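Side-chain contact in uncharacterized protein (Enterococcus faecalis, PDB 3CLQ), which is of unknown function but belongs to the AllG family, named for a subunit of oxamate carbamoyltransferase: residues T212-S215 with R216-K220. Numbering follows the deposited sequence.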
ATOM      1  N   THR B 212      -7.628  24.452  -5.035  1.00 52.12           N
ATOM      2  CA  THR B 212      -7.056  25.507  -4.248  1.00 52.41           C
ATOM      3  C   THR B 212      -6.613  26.613  -5.196  1.00 53.13           C
ATOM      4  O   THR B 212      -6.662  26.444  -6.419  1.00 54.31           O
ATOM      5  CB  THR B 212      -5.884  24.924  -3.468  1.00 51.98           C
ATOM      6  OG1 THR B 212      -5.974  25.315  -2.103  1.00 52.50           O
ATOM      7  CG2 THR B 212      -4.566  25.327  -4.069  1.00 51.38           C
ATOM      8  N   ASP B 213      -6.198  27.748  -4.662  1.00 52.46           N
ATOM      9  CA  ASP B 213      -5.808  28.820  -5.541  1.00 53.14           C
ATOM     10  C   ASP B 213      -4.322  28.880  -5.783  1.00 51.73           C
ATOM     11  O   ASP B 213      -3.844  29.790  -6.448  1.00 52.29           O
ATOM     12  CB  ASP B 213      -6.364  30.165  -5.057  1.00 55.29           C
ATOM     13  CG  ASP B 213      -7.855  30.320  -5.386  1.00 57.27           C
ATOM     14  OD1 ASP B 213      -8.453  31.355  -4.967  1.00 57.66           O
ATOM     15  OD2 ASP B 213      -8.415  29.396  -6.062  1.00 57.30           O
ATOM     16  N   PHE B 214      -3.593  27.907  -5.262  1.00 50.31           N
ATOM     17  CA  PHE B 214      -2.166  27.798  -5.551  1.00 48.99           C
ATOM     18  C   PHE B 214      -1.903  27.497  -7.042  1.00 49.36           C
ATOM     19  O   PHE B 214      -2.717  26.862  -7.718  1.00 48.46           O
ATOM     20  CB  PHE B 214      -1.499  26.795  -4.602  1.00 47.28           C
ATOM     21  CG  PHE B 214      -1.378  27.303  -3.184  1.00 46.44           C
ATOM     22  CD1 PHE B 214      -0.162  27.755  -2.694  1.00 46.20           C
ATOM     23  CD2 PHE B 214      -2.490  27.379  -2.359  1.00 45.95           C
ATOM     24  CE1 PHE B 214      -0.057  28.257  -1.387  1.00 46.13           C
ATOM     25  CE2 PHE B 214      -2.395  27.877  -1.064  1.00 46.12           C
ATOM     26  CZ  PHE B 214      -1.179  28.315  -0.573  1.00 45.75           C
ATOM     27  N   SER B 215      -0.785  28.008  -7.548  1.00 49.84           N
ATOM     28  CA  SER B 215      -0.433  27.873  -8.952  1.00 51.22           C
ATOM     29  C   SER B 215      -0.035  26.437  -9.308  1.00 51.06           C
ATOM     30  O   SER B 215       0.408  25.716  -8.445  1.00 51.29           O
ATOM     31  CB  SER B 215       0.743  28.786  -9.246  1.00 52.18           C
ATOM     32  OG  SER B 215       1.389  28.356 -10.438  1.00 55.02           O
ATOM     33  N   ARG B 216      -0.153  26.023 -10.568  1.00 51.36           N
ATOM     34  CA  ARG B 216       0.338  24.684 -10.927  1.00 51.13           C
ATOM     35  C   ARG B 216       1.821  24.565 -10.538  1.00 52.03           C
ATOM     36  O   ARG B 216       2.229  23.575  -9.905  1.00 52.29           O
ATOM     37  CB  ARG B 216       0.173  24.288 -12.420  1.00 50.35           C
ATOM     38  CG  ARG B 216      -0.939  24.906 -13.252  1.00 50.57           C
ATOM     39  CD  ARG B 216      -2.292  24.222 -13.238  1.00 49.82           C
ATOM     40  NE  ARG B 216      -2.400  23.232 -14.303  1.00 51.49           N
ATOM     41  CZ  ARG B 216      -3.515  22.897 -14.962  1.00 51.60           C
ATOM     42  NH1 ARG B 216      -4.670  23.505 -14.742  1.00 51.99           N
ATOM     43  NH2 ARG B 216      -3.467  21.941 -15.871  1.00 51.75           N
ATOM     44  N   GLU B 217       2.621  25.556 -10.934  1.00 52.54           N
ATOM     45  CA  GLU B 217       4.042  25.619 -10.576  1.00 53.78           C
ATOM     46  C   GLU B 217       4.274  25.305  -9.091  1.00 53.29           C
ATOM     47  O   GLU B 217       5.263  24.665  -8.728  1.00 53.72           O
ATOM     48  CB  GLU B 217       4.625  26.996 -10.926  1.00 54.08           C
ATOM     49  CG  GLU B 217       5.936  27.342 -10.197  1.00 55.19           C
ATOM     50  CD  GLU B 217       6.137  28.877  -9.981  1.00 56.01           C
ATOM     51  OE1 GLU B 217       5.592  29.426  -8.982  1.00 56.28           O
ATOM     52  OE2 GLU B 217       6.851  29.530 -10.798  1.00 55.95           O
ATOM     53  N   GLN B 218       3.360  25.731  -8.230  1.00 52.41           N
ATOM     54  CA  GLN B 218       3.481  25.420  -6.803  1.00 51.78           C
ATOM     55  C   GLN B 218       3.019  24.010  -6.402  1.00 51.83           C
ATOM     56  O   GLN B 218       3.535  23.398  -5.450  1.00 51.01           O
ATOM     57  CB  GLN B 218       2.730  26.458  -5.979  1.00 51.92           C
ATOM     58  CG  GLN B 218       3.410  27.798  -5.952  1.00 51.97           C
ATOM     59  CD  GLN B 218       2.671  28.811  -5.105  1.00 52.17           C
ATOM     60  OE1 GLN B 218       1.482  29.060  -5.316  1.00 52.14           O
ATOM     61  NE2 GLN B 218       3.378  29.411  -4.144  1.00 51.60           N
ATOM     62  N   LEU B 219       2.016  23.503  -7.104  1.00 51.88           N
ATOM     63  CA  LEU B 219       1.595  22.158  -6.868  1.00 51.26           C
ATOM     64  C   LEU B 219       2.758  21.287  -7.284  1.00 51.40           C
ATOM     65  O   LEU B 219       3.055  20.297  -6.628  1.00 52.07           O
ATOM     66  CB  LEU B 219       0.351  21.842  -7.674  1.00 52.26           C
ATOM     67  CG  LEU B 219      -1.006  21.996  -6.976  1.00 52.98           C
ATOM     68  CD1 LEU B 219      -0.889  22.701  -5.677  1.00 53.17           C
ATOM     69  CD2 LEU B 219      -1.975  22.739  -7.873  1.00 53.29           C
ATOM     70  N   LYS B 220       3.450  21.671  -8.348  1.00 50.99           N
ATOM     71  CA  LYS B 220       4.540  20.847  -8.841  1.00 51.66           C
ATOM     72  C   LYS B 220       5.621  20.570  -7.787  1.00 52.68           C
ATOM     73  O   LYS B 220       5.981  19.406  -7.531  1.00 52.88           O
ATOM     74  CB  LYS B 220       5.125  21.422 -10.122  1.00 51.36           C
ATOM     75  CG  LYS B 220       5.886  20.393 -10.923  1.00 51.22           C
ATOM     76  CD  LYS B 220       7.385  20.642 -10.792  1.00 50.92           C
ATOM     77  CE  LYS B 220       7.968  21.185 -12.081  1.00 49.95           C
ATOM     78  NZ  LYS B 220       7.990  20.131 -13.117  1.00 47.43           N
TER
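With its CG placed beside the backbone N (chi1 -72°) and the chain extended beyond it, Q218 sends its amide back over the start of helix 216-226, where it meets F214 and S215. The result illustrates how a helix N-terminus is finished: S215 is the N-cap, Q218 the third helical residue, and F214 and L219 sit where a hydrophobic staple has its two apolar partners. Q218 OE1 accepts a weak hydrogen bond from S215 N at 3.4 Å, though a fairly straight one (164° at the hydrogen). This corresponds to one half of a capping box, the half in which the side chain of the third helical residue reaches back to the N-cap amide. The same OE1 lies 3.4 Å from F214 CD1, approaching the ring obliquely, with the amide and ring planes turned 34° apart. On the backbone side, S215 O begins the helical ladder by accepting from L219 N at 3.0 Å, and Q218 N adds a weak, bent bond to that oxygen.

R216 turns the other way, its NH2 hydrogen-bonding F214 O of the second subunit and V210 O of that same subunit, so that the capped turn also forms part of the dimer contact. Both side chains of the staple also rest on helix 146-168, F214 against P161 and D165 and L219 against L162, and they meet each other with F214 CB standing 4.3 Å from L219 CD1.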